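Local coordinates for seryl-tRNA synthetase (Pyrococcus horikoshii, PDB 2ZR2), which probably attaches serine to tRNA(Ser) at the expense of ATP, and likely also charges tRNA(Sec) with serine, working as a homodimer, at residues 279-284 with 302-307; 294-299 with 412-417; 328-333 with 406-411. All blocks are in the same frame, centred on the assembly; numbering follows the deposited sequence.

Interaction 1: residues 279-284 with 302-307; sequences SPCFRK and FHKVEQ. With AMP (adenosine monophosphate), chain C.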
loop_
_atom_site.group_PDB
_atom_site.type_symbol
_atom_site.label_atom_id
_atom_site.label_comp_id
_atom_site.label_asym_id
_atom_site.label_seq_id
_atom_site.Cartn_x
_atom_site.Cartn_y
_atom_site.Cartn_z
ATOM N N SER A 279 3.674 0.466 8.858
ATOM C CA SER A 279 2.878 0.502 7.647
ATOM C C SER A 279 3.624 1.086 6.486
ATOM O O SER A 279 4.557 1.850 6.671
ATOM C CB SER A 279 1.627 1.354 7.843
ATOM O OG SER A 279 1.897 2.700 7.498
ATOM N N PRO A 280 3.265 0.678 5.263
ATOM C CA PRO A 280 3.995 1.305 4.163
ATOM C C PRO A 280 3.380 2.714 4.133
ATOM O O PRO A 280 2.303 2.938 4.701
ATOM C CB PRO A 280 3.601 0.458 2.948
ATOM C CG PRO A 280 2.284 -0.190 3.359
ATOM C CD PRO A 280 2.515 -0.509 4.808
ATOM N N CYS A 281 4.059 3.666 3.513
ATOM C CA CYS A 281 3.537 5.020 3.437
ATOM C C CYS A 281 3.555 5.420 1.984
ATOM O O CYS A 281 4.506 5.107 1.275
ATOM C CB CYS A 281 4.398 5.978 4.262
ATOM S SG CYS A 281 4.415 5.609 6.033
ATOM N N PHE A 282 2.505 6.113 1.546
ATOM C CA PHE A 282 2.393 6.539 0.155
ATOM C C PHE A 282 2.256 8.047 0.057
ATOM O O PHE A 282 1.373 8.635 0.673
ATOM C CB PHE A 282 1.193 5.843 -0.509
ATOM C CG PHE A 282 1.246 4.339 -0.421
ATOM C CD1 PHE A 282 0.765 3.675 0.702
ATOM C CD2 PHE A 282 1.828 3.589 -1.435
ATOM C CE1 PHE A 282 0.867 2.291 0.816
ATOM C CE2 PHE A 282 1.936 2.198 -1.328
ATOM C CZ PHE A 282 1.455 1.550 -0.201
ATOM N N ARG A 283 3.129 8.667 -0.729
ATOM C CA ARG A 283 3.116 10.122 -0.891
ATOM C C ARG A 283 3.328 10.507 -2.343
ATOM O O ARG A 283 4.191 9.955 -3.026
ATOM C CB ARG A 283 4.228 10.770 -0.061
ATOM C CG ARG A 283 4.693 9.939 1.114
ATOM C CD ARG A 283 4.078 10.349 2.425
ATOM N NE ARG A 283 4.686 11.579 2.908
ATOM C CZ ARG A 283 5.013 11.808 4.177
ATOM N NH1 ARG A 283 4.797 10.885 5.110
ATOM N NH2 ARG A 283 5.551 12.972 4.510
ATOM N N LYS A 284 2.538 11.469 -2.805
ATOM C CA LYS A 284 2.637 11.948 -4.174
ATOM C C LYS A 284 3.920 12.743 -4.338
ATOM O O LYS A 284 4.553 12.689 -5.385
ATOM C CB LYS A 284 1.462 12.863 -4.517
ATOM C CG LYS A 284 0.117 12.186 -4.712
ATOM C CD LYS A 284 -0.977 13.233 -4.965
ATOM C CE LYS A 284 -2.355 12.607 -5.165
ATOM N NZ LYS A 284 -3.446 13.626 -5.253
ATOM N N PHE A 302 7.495 4.188 1.310
ATOM C CA PHE A 302 8.495 3.823 2.307
ATOM C C PHE A 302 7.806 3.220 3.510
ATOM O O PHE A 302 6.612 3.411 3.710
ATOM C CB PHE A 302 9.343 5.016 2.758
ATOM C CG PHE A 302 8.546 6.191 3.244
ATOM C CD1 PHE A 302 7.891 7.023 2.345
ATOM C CD2 PHE A 302 8.459 6.475 4.604
ATOM C CE1 PHE A 302 7.154 8.131 2.798
ATOM C CE2 PHE A 302 7.724 7.583 5.068
ATOM C CZ PHE A 302 7.072 8.409 4.160
ATOM N N HIS A 303 8.573 2.478 4.293
ATOM C CA HIS A 303 8.076 1.833 5.495
ATOM C C HIS A 303 8.386 2.713 6.688
ATOM O O HIS A 303 9.444 3.345 6.751
ATOM C CB HIS A 303 8.761 0.497 5.637
ATOM C CG HIS A 303 8.453 -0.441 4.523
ATOM N ND1 HIS A 303 9.275 -1.493 4.184
ATOM C CD2 HIS A 303 7.392 -0.503 3.682
ATOM C CE1 HIS A 303 8.735 -2.164 3.180
ATOM N NE2 HIS A 303 7.591 -1.582 2.856
ATOM N N LYS A 304 7.457 2.786 7.628
ATOM C CA LYS A 304 7.681 3.606 8.804
ATOM C C LYS A 304 6.970 3.125 10.052
ATOM O O LYS A 304 5.771 2.852 10.049
ATOM C CB LYS A 304 7.287 5.053 8.532
ATOM C CG LYS A 304 7.457 5.949 9.758
ATOM C CD LYS A 304 7.374 7.444 9.426
ATOM C CE LYS A 304 6.015 7.819 8.852
ATOM N NZ LYS A 304 4.909 7.260 9.690
ATOM N N VAL A 305 7.741 3.007 11.121
ATOM C CA VAL A 305 7.224 2.610 12.417
ATOM C C VAL A 305 6.881 3.941 13.083
ATOM O O VAL A 305 7.756 4.791 13.249
ATOM C CB VAL A 305 8.308 1.883 13.212
ATOM C CG1 VAL A 305 7.822 1.595 14.613
ATOM C CG2 VAL A 305 8.691 0.593 12.491
ATOM N N GLU A 306 5.620 4.141 13.452
ATOM C CA GLU A 306 5.222 5.417 14.040
ATOM C C GLU A 306 4.725 5.365 15.479
ATOM O O GLU A 306 4.041 4.432 15.886
ATOM C CB GLU A 306 4.157 6.075 13.154
ATOM C CG GLU A 306 3.696 7.432 13.618
ATOM C CD GLU A 306 4.439 8.578 12.962
ATOM O OE1 GLU A 306 5.661 8.449 12.731
ATOM O OE2 GLU A 306 3.799 9.624 12.691
ATOM N N GLN A 307 5.084 6.380 16.253
ATOM C CA GLN A 307 4.647 6.460 17.632
ATOM C C GLN A 307 3.418 7.344 17.642
ATOM O O GLN A 307 3.437 8.449 17.091
ATOM C CB GLN A 307 5.689 7.146 18.531
ATOM C CG GLN A 307 7.077 6.529 18.649
ATOM C CD GLN A 307 8.000 7.435 19.474
ATOM O OE1 GLN A 307 7.773 7.649 20.660
ATOM N NE2 GLN A 307 9.026 7.982 18.837
HETATM P P AMP C . 6.178 13.439 8.253
HETATM O O1P AMP C . 6.585 13.992 9.560
HETATM O O2P AMP C . 5.137 12.222 8.142
HETATM O O3P AMP C . 6.280 14.295 6.876
HETATM O "O5'" AMP C . 7.468 12.521 7.899
HETATM C "C5'" AMP C . 8.161 11.813 8.929
HETATM C "C4'" AMP C . 9.333 11.026 8.360
HETATM O "O4'" AMP C . 8.896 10.146 7.306
HETATM C "C3'" AMP C . 10.382 11.919 7.704
HETATM O "O3'" AMP C . 11.232 12.478 8.708
HETATM C "C2'" AMP C . 11.166 10.880 6.941
HETATM O "O2'" AMP C . 11.983 10.119 7.835
HETATM C "C1'" AMP C . 10.039 10.004 6.362
HETATM N N9 AMP C . 9.603 10.516 5.030
HETATM C C8 AMP C . 8.713 11.499 4.797
HETATM N N7 AMP C . 8.548 11.637 3.478
HETATM C C5 AMP C . 9.335 10.748 2.876
HETATM C C6 AMP C . 9.585 10.423 1.545
HETATM N N6 AMP C . 8.967 11.070 0.572
HETATM N N1 AMP C . 10.462 9.433 1.255
HETATM C C2 AMP C . 11.091 8.758 2.229
HETATM N N3 AMP C . 10.866 9.055 3.514
HETATM C C4 AMP C . 10.003 10.038 3.859
#

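Interaction 2: residues 294-299 with 412-417; sequences KGIFRV and RAIVAI. With AMP (adenosine monophosphate), chain C; SO4 (sulfate ion), chain F; SO4 (sulfate ion), chain E.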
loop_
_atom_site.group_PDB
_atom_site.type_symbol
_atom_site.label_atom_id
_atom_site.label_comp_id
_atom_site.label_asym_id
_atom_site.label_seq_id
_atom_site.Cartn_x
_atom_site.Cartn_y
_atom_site.Cartn_z
ATOM N N LYS A 294 18.859 11.430 -5.604
ATOM C CA LYS A 294 18.024 10.547 -6.446
ATOM C C LYS A 294 17.881 9.033 -6.167
ATOM O O LYS A 294 17.658 8.238 -7.096
ATOM C CB LYS A 294 18.385 10.760 -7.933
ATOM C CG LYS A 294 17.720 11.997 -8.565
ATOM C CD LYS A 294 17.434 11.804 -10.056
ATOM C CE LYS A 294 16.439 12.844 -10.564
ATOM N NZ LYS A 294 16.056 12.665 -11.998
ATOM N N GLY A 295 17.959 8.655 -4.893
ATOM C CA GLY A 295 17.809 7.258 -4.516
ATOM C C GLY A 295 16.525 6.983 -3.741
ATOM O O GLY A 295 15.433 7.087 -4.293
ATOM N N ILE A 296 16.650 6.643 -2.461
ATOM C CA ILE A 296 15.489 6.351 -1.619
ATOM C C ILE A 296 15.275 7.333 -0.469
ATOM O O ILE A 296 14.693 6.980 0.561
ATOM C CB ILE A 296 15.586 4.941 -1.014
ATOM C CG1 ILE A 296 16.863 4.828 -0.169
ATOM C CG2 ILE A 296 15.526 3.895 -2.129
ATOM C CD1 ILE A 296 17.064 3.447 0.522
ATOM N N PHE A 297 15.741 8.564 -0.639
ATOM C CA PHE A 297 15.582 9.576 0.400
ATOM C C PHE A 297 14.185 10.181 0.367
ATOM O O PHE A 297 13.553 10.351 1.403
ATOM C CB PHE A 297 16.595 10.703 0.223
ATOM C CG PHE A 297 16.558 11.710 1.326
ATOM C CD1 PHE A 297 16.978 11.364 2.616
ATOM C CD2 PHE A 297 16.048 12.993 1.101
ATOM C CE1 PHE A 297 16.891 12.280 3.679
ATOM C CE2 PHE A 297 15.954 13.923 2.152
ATOM C CZ PHE A 297 16.378 13.561 3.451
ATOM N N ARG A 298 13.724 10.526 -0.830
ATOM C CA ARG A 298 12.411 11.118 -1.003
ATOM C C ARG A 298 11.714 10.361 -2.128
ATOM O O ARG A 298 11.831 10.711 -3.303
ATOM C CB ARG A 298 12.536 12.610 -1.352
ATOM C CG ARG A 298 11.178 13.273 -1.572
ATOM C CD ARG A 298 11.264 14.736 -1.984
ATOM N NE ARG A 298 11.762 15.578 -0.903
ATOM C CZ ARG A 298 13.033 15.925 -0.759
ATOM N NH1 ARG A 298 13.944 15.510 -1.636
ATOM N NH2 ARG A 298 13.395 16.672 0.274
ATOM N N VAL A 299 10.965 9.331 -1.757
ATOM C CA VAL A 299 10.289 8.500 -2.741
ATOM C C VAL A 299 8.785 8.452 -2.539
ATOM O O VAL A 299 8.255 9.026 -1.598
ATOM C CB VAL A 299 10.836 7.067 -2.659
ATOM C CG1 VAL A 299 12.274 7.028 -3.121
ATOM C CG2 VAL A 299 10.778 6.592 -1.211
ATOM N N ARG A 412 14.996 6.558 5.022
ATOM C CA ARG A 412 16.059 7.430 5.473
ATOM C C ARG A 412 17.009 6.827 6.499
ATOM O O ARG A 412 18.211 7.134 6.496
ATOM C CB ARG A 412 15.456 8.735 5.956
ATOM C CG ARG A 412 14.674 9.390 4.842
ATOM C CD ARG A 412 14.218 10.779 5.180
ATOM N NE ARG A 412 13.624 11.419 4.013
ATOM C CZ ARG A 412 13.135 12.656 3.996
ATOM N NH1 ARG A 412 12.617 13.142 2.875
ATOM N NH2 ARG A 412 13.167 13.409 5.093
ATOM N N ALA A 413 16.492 5.966 7.366
ATOM C CA ALA A 413 17.349 5.307 8.343
ATOM C C ALA A 413 18.423 4.571 7.521
ATOM O O ALA A 413 19.602 4.545 7.868
ATOM C CB ALA A 413 16.530 4.311 9.157
ATOM N N ILE A 414 17.994 3.972 6.417
ATOM C CA ILE A 414 18.903 3.251 5.551
ATOM C C ILE A 414 19.904 4.180 4.889
ATOM O O ILE A 414 21.078 3.842 4.784
ATOM C CB ILE A 414 18.133 2.453 4.473
ATOM C CG1 ILE A 414 17.490 1.227 5.112
ATOM C CG2 ILE A 414 19.069 1.986 3.379
ATOM C CD1 ILE A 414 16.719 0.378 4.134
ATOM N N VAL A 415 19.478 5.349 4.425
ATOM C CA VAL A 415 20.470 6.216 3.812
ATOM C C VAL A 415 21.451 6.659 4.906
ATOM O O VAL A 415 22.667 6.651 4.693
ATOM C CB VAL A 415 19.835 7.441 3.059
ATOM C CG1 VAL A 415 18.695 7.990 3.816
ATOM C CG2 VAL A 415 20.873 8.535 2.869
ATOM N N ALA A 416 20.937 6.994 6.088
ATOM C CA ALA A 416 21.823 7.414 7.169
ATOM C C ALA A 416 22.857 6.335 7.538
ATOM O O ALA A 416 24.039 6.643 7.756
ATOM C CB ALA A 416 21.015 7.801 8.397
ATOM N N ILE A 417 22.425 5.077 7.613
ATOM C CA ILE A 417 23.353 4.008 7.970
ATOM C C ILE A 417 24.367 3.794 6.864
ATOM O O ILE A 417 25.548 3.609 7.142
ATOM C CB ILE A 417 22.612 2.677 8.273
ATOM C CG1 ILE A 417 21.770 2.856 9.534
ATOM C CG2 ILE A 417 23.608 1.514 8.455
ATOM C CD1 ILE A 417 20.966 1.643 9.899
HETATM P P AMP C . 6.178 13.439 8.253
HETATM O O1P AMP C . 6.585 13.992 9.560
HETATM O O2P AMP C . 5.137 12.222 8.142
HETATM O O3P AMP C . 6.280 14.295 6.876
HETATM O "O5'" AMP C . 7.468 12.521 7.899
HETATM C "C5'" AMP C . 8.161 11.813 8.929
HETATM C "C4'" AMP C . 9.333 11.026 8.360
HETATM O "O4'" AMP C . 8.896 10.146 7.306
HETATM C "C3'" AMP C . 10.382 11.919 7.704
HETATM O "O3'" AMP C . 11.232 12.478 8.708
HETATM C "C2'" AMP C . 11.166 10.880 6.941
HETATM O "O2'" AMP C . 11.983 10.119 7.835
HETATM C "C1'" AMP C . 10.039 10.004 6.362
HETATM N N9 AMP C . 9.603 10.516 5.030
HETATM C C8 AMP C . 8.713 11.499 4.797
HETATM N N7 AMP C . 8.548 11.637 3.478
HETATM C C5 AMP C . 9.335 10.748 2.876
HETATM C C6 AMP C . 9.585 10.423 1.545
HETATM N N6 AMP C . 8.967 11.070 0.572
HETATM N N1 AMP C . 10.462 9.433 1.255
HETATM C C2 AMP C . 11.091 8.758 2.229
HETATM N N3 AMP C . 10.866 9.055 3.514
HETATM C C4 AMP C . 10.003 10.038 3.859
HETATM S S SO4 F . 13.386 17.219 3.425
HETATM O O1 SO4 F . 12.414 16.208 2.956
HETATM O O2 SO4 F . 12.942 18.555 2.967
HETATM O O3 SO4 F . 14.715 16.923 2.873
HETATM O O4 SO4 F . 13.489 17.200 4.899
HETATM S S SO4 E . 17.068 17.280 -1.942
HETATM O O1 SO4 E . 16.200 16.463 -2.809
HETATM O O2 SO4 E . 18.352 16.574 -1.749
HETATM O O3 SO4 E . 17.308 18.602 -2.553
HETATM O O4 SO4 E . 16.393 17.473 -0.647
#

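Interaction 3: residues 328-333 with 406-411; sequences EELFQE and TAIATS. With AMP (adenosine monophosphate), chain C.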
loop_
_atom_site.group_PDB
_atom_site.type_symbol
_atom_site.label_atom_id
_atom_site.label_comp_id
_atom_site.label_asym_id
_atom_site.label_seq_id
_atom_site.Cartn_x
_atom_site.Cartn_y
_atom_site.Cartn_z
ATOM N N GLU A 328 15.280 9.474 19.449
ATOM C CA GLU A 328 16.703 9.776 19.626
ATOM C C GLU A 328 17.492 8.548 20.093
ATOM O O GLU A 328 18.612 8.298 19.622
ATOM C CB GLU A 328 16.891 10.903 20.648
ATOM C CG GLU A 328 16.440 12.273 20.180
ATOM C CD GLU A 328 16.783 13.366 21.165
ATOM O OE1 GLU A 328 17.974 13.459 21.540
ATOM O OE2 GLU A 328 15.868 14.131 21.558
ATOM N N GLU A 329 16.906 7.794 21.022
ATOM C CA GLU A 329 17.552 6.613 21.542
ATOM C C GLU A 329 17.870 5.628 20.441
ATOM O O GLU A 329 18.967 5.048 20.403
ATOM C CB GLU A 329 16.673 5.935 22.581
ATOM C CG GLU A 329 16.789 6.519 23.979
ATOM C CD GLU A 329 15.957 5.752 24.992
ATOM O OE1 GLU A 329 16.082 4.508 25.039
ATOM O OE2 GLU A 329 15.184 6.389 25.741
ATOM N N LEU A 330 16.921 5.436 19.536
ATOM C CA LEU A 330 17.135 4.488 18.453
ATOM C C LEU A 330 18.351 4.825 17.611
ATOM O O LEU A 330 19.214 3.963 17.379
ATOM C CB LEU A 330 15.899 4.416 17.568
ATOM C CG LEU A 330 14.695 3.928 18.361
ATOM C CD1 LEU A 330 13.451 4.009 17.490
ATOM C CD2 LEU A 330 14.967 2.510 18.860
ATOM N N PHE A 331 18.425 6.081 17.169
ATOM C CA PHE A 331 19.534 6.505 16.332
ATOM C C PHE A 331 20.868 6.479 17.027
ATOM O O PHE A 331 21.905 6.272 16.389
ATOM C CB PHE A 331 19.232 7.860 15.721
ATOM C CG PHE A 331 18.265 7.773 14.583
ATOM C CD1 PHE A 331 18.726 7.707 13.271
ATOM C CD2 PHE A 331 16.892 7.675 14.827
ATOM C CE1 PHE A 331 17.838 7.543 12.216
ATOM C CE2 PHE A 331 16.002 7.510 13.789
ATOM C CZ PHE A 331 16.469 7.442 12.473
ATOM N N GLN A 332 20.856 6.673 18.337
ATOM C CA GLN A 332 22.097 6.578 19.080
ATOM C C GLN A 332 22.532 5.105 19.036
ATOM O O GLN A 332 23.684 4.802 18.726
ATOM C CB GLN A 332 21.886 7.047 20.508
ATOM C CG GLN A 332 21.720 8.537 20.598
ATOM C CD GLN A 332 21.318 8.984 21.978
ATOM O OE1 GLN A 332 21.454 8.237 22.946
ATOM N NE2 GLN A 332 20.827 10.217 22.080
ATOM N N GLU A 333 21.614 4.184 19.313
ATOM C CA GLU A 333 21.969 2.767 19.254
ATOM C C GLU A 333 22.416 2.386 17.834
ATOM O O GLU A 333 23.265 1.506 17.626
ATOM C CB GLU A 333 20.781 1.910 19.696
ATOM C CG GLU A 333 20.343 2.196 21.132
ATOM C CD GLU A 333 19.541 1.061 21.753
ATOM O OE1 GLU A 333 18.294 1.016 21.588
ATOM O OE2 GLU A 333 20.176 0.203 22.403
ATOM N N THR A 406 8.025 9.867 14.490
ATOM C CA THR A 406 8.636 8.785 13.763
ATOM C C THR A 406 9.370 7.969 14.802
ATOM O O THR A 406 9.720 8.490 15.854
ATOM C CB THR A 406 9.672 9.344 12.774
ATOM O OG1 THR A 406 9.066 10.375 11.995
ATOM C CG2 THR A 406 10.200 8.258 11.856
ATOM N N ALA A 407 9.551 6.685 14.535
ATOM C CA ALA A 407 10.362 5.835 15.404
ATOM C C ALA A 407 11.498 5.618 14.406
ATOM O O ALA A 407 12.637 6.023 14.624
ATOM C CB ALA A 407 9.664 4.528 15.718
ATOM N N ILE A 408 11.152 5.007 13.281
ATOM C CA ILE A 408 12.094 4.793 12.205
ATOM C C ILE A 408 11.353 4.659 10.889
ATOM O O ILE A 408 10.389 3.898 10.762
ATOM C CB ILE A 408 12.928 3.533 12.386
ATOM C CG1 ILE A 408 13.941 3.738 13.503
ATOM C CG2 ILE A 408 13.673 3.215 11.086
ATOM C CD1 ILE A 408 14.806 2.500 13.763
ATOM N N ALA A 409 11.792 5.438 9.917
ATOM C CA ALA A 409 11.226 5.369 8.593
ATOM C C ALA A 409 12.439 4.731 7.930
ATOM O O ALA A 409 13.486 5.353 7.809
ATOM C CB ALA A 409 10.965 6.760 8.068
ATOM N N THR A 410 12.305 3.468 7.550
ATOM C CA THR A 410 13.413 2.723 6.969
ATOM C C THR A 410 14.153 3.416 5.837
ATOM O O THR A 410 15.382 3.426 5.821
ATOM C CB THR A 410 12.962 1.306 6.524
ATOM O OG1 THR A 410 11.915 1.406 5.547
ATOM C CG2 THR A 410 12.452 0.516 7.720
ATOM N N SER A 411 13.420 3.994 4.897
ATOM C CA SER A 411 14.027 4.694 3.759
ATOM C C SER A 411 15.242 5.528 4.212
ATOM O O SER A 411 16.376 5.227 3.854
ATOM C CB SER A 411 12.992 5.623 3.134
ATOM O OG SER A 411 12.407 6.434 4.166
HETATM P P AMP C . 6.178 13.439 8.253
HETATM O O1P AMP C . 6.585 13.992 9.560
HETATM O O2P AMP C . 5.137 12.222 8.142
HETATM O O3P AMP C . 6.280 14.295 6.876
HETATM O "O5'" AMP C . 7.468 12.521 7.899
HETATM C "C5'" AMP C . 8.161 11.813 8.929
HETATM C "C4'" AMP C . 9.333 11.026 8.360
HETATM O "O4'" AMP C . 8.896 10.146 7.306
HETATM C "C3'" AMP C . 10.382 11.919 7.704
HETATM O "O3'" AMP C . 11.232 12.478 8.708
HETATM C "C2'" AMP C . 11.166 10.880 6.941
HETATM O "O2'" AMP C . 11.983 10.119 7.835
HETATM C "C1'" AMP C . 10.039 10.004 6.362
HETATM N N9 AMP C . 9.603 10.516 5.030
HETATM C C8 AMP C . 8.713 11.499 4.797
HETATM N N7 AMP C . 8.548 11.637 3.478
HETATM C C5 AMP C . 9.335 10.748 2.876
HETATM C C6 AMP C . 9.585 10.423 1.545
HETATM N N6 AMP C . 8.967 11.070 0.572
HETATM N N1 AMP C . 10.462 9.433 1.255
HETATM C C2 AMP C . 11.091 8.758 2.229
HETATM N N3 AMP C . 10.866 9.055 3.514
HETATM C C4 AMP C . 10.003 10.038 3.859
#

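Interaction 1: residues 279-284 with 302-307
Cys281 and Phe302 form a hydrogen-bonded antiparallel pair between strands 273-282 and 301-311, a buried strand contact in the class II catalytic core. The two strands and the loop joining them correspond to motif 2 of this synthetase class. Phe302 N bonds to Cys281 O at 3.1 Å, and Cys281 N returns the bond to Phe302 O. One residue on, Pro280 and His303 are a non-hydrogen-bonded pair whose side chains lie on the other face of the sheet. There Pro280 CA meets the edge of the imidazole, 3.9 Å from His303 CD2. NE2, next to CD2 in the ring, bonds to Tyr219 OH of the second subunit. Lys304 N also bonds to Ser279 O at 3.2 Å.

The Phe302 ring is covered on both faces. Its CG sits between the backbone N and the carbonyl carbon (chi1 54°), which turns one ring face to Cys281. Cys281 CB makes a CH-pi contact over that face, 3.7 Å from the Phe302 ring centroid. The adenine of AMP lies over the opposite face, with Phe302 CZ 3.4 Å from AMP C4. Arg283 passes the rim, its CG 3.5 Å from Phe302 CE1. Its chain then bends at chi2 and chi3 and carries the guanidinium to the phosphate, with NH2 2.8 Å from AMP O3P. The bond from Arg283 NH1 to AMP O2P is weak, but NH1 also bonds to Pro251 O. The Lys304 alkyl chain packs on Cys281 SG, while its NZ bonds to Thr252 and weakly to Glu306.

The chemistry is thus divided: an aromatic face receives the base, and an adjoining guanidinium grips the phosphate. Phe302 is on one strand and Arg283 follows the end of the other, so the pairing probably helps hold the two groups at this spacing.

Interaction 2: residues 294-299 with 412-417
Arg412 lays its guanidinium flat on the ring of Phe297, with centres 3.7 Å apart and planes only 4° from parallel. This is a cation-pi stack. The same arginine also holds the backbone of Phe297: NE lies 2.8 Å from Phe297 O, and the bond is nearly straight at 165°. The oxygen sits in the guanidinium plane, and a weaker bond from NH1 reaches it too. The extended chain of Arg412 brings the group this far from the helix. On the other face of the guanidinium lies the adenine of AMP, so this side chain is layered between an aromatic ring and the base. That is the usual place of the motif 3 arginine in class II synthetases. An alanine here would remove the whole layer, and is likely to leave Phe297 O without its donor and one face of the adenine without its cover.

Around this core, Ile296 CD1 meets Ile414 CG2 at 3.8 Å, the two side chains crossing at about a right angle. Beyond Phe297 the loop reads the base through its backbone, with Val299 N 3.1 Å from AMP N1. Two sulfates, probably from the crystallisation liquor, sit nearby. Arg298 NH1 is 2.7 Å from O1 of one, and Arg412 NH1 is 3.1 Å from O1 of the other.

Glu370 O takes a bond from Arg412 NH2, and strand 367-378 flanks the arginine through Val371. Helix 190-209 packs on Ile414, and helix 162-168 touches Ile296.

Interaction 3: residues 328-333 with 406-411
Leu330 and Phe331, neighbours on helix 316-333, approach Ala407 and Ile408 with different shapes. Leu330 points its side chain at the bend in segment 406-411 and touches with one branch, CD1. This methyl lies 3.6 Å from Ala407 O. It also reaches Ala407 CB, and is 4.0 Å from Ile408 CG1. Phe331 brings an edge. Its CE2 is 3.8 Å from Ala407 O, which lies near the ring plane, so the ring rim and the leucine methyl both border one carbonyl oxygen. CG anti to the carbonyl carbon (chi1 -77°) swings the ring so that its CE2 edge meets the segment. The same CE2 approaches Ile408 CG1 obliquely at 4.3 Å. Ile408 therefore meets both helix residues through CG1, the branch it turns toward the helix. The contact is small and largely apolar, made of van der Waals touches.

The bend that meets the helix is a classic beta bulge. Ala407 and Ile408 both face Val305 of strand 301-311. Just past it, Ala409 takes the N-cap position and helix 410-420 begins. Residues before and after the bulge serve the ligand. Ser411 OG bonds to AMP N3 at 3.1 Å, Ala409 CB lies 3.5 Å from AMP O2', and Thr406 probably helps bind serine. Leu330 and Phe331 thus pack behind a segment that lines the active site.

Helix 190-209 joins the packing through Phe202, which touches both Leu330 and Ile408. Phe331 also rests on Val371 and Val372 of strand 367-378. Salt bridges also tie helix 316-333 to its surroundings: Glu333 to Arg206 of helix 190-209, Glu329 to Lys210, and Glu328 to Arg127.

All three contacts are buried in the catalytic core, and each includes a segment touching the same AMP. Interactions 1 and 2 take the two faces of the adenine, one with an aromatic ring and the other with a guanidinium. Interaction 1 rests on a strand ladder, interaction 2 on a side chain bonded to a loop carbonyl, and interaction 3 on apolar packing behind the site. Interactions 2 and 3 share helix 410-420, and Ala413 CB packs on Ile408 CG2. Interactions 1 and 3 meet through the sheet, where Val305 N and O probably bond to Ile408 O and Ala407 N. Charged groups gather in the first two, beside phosphate and sulfate.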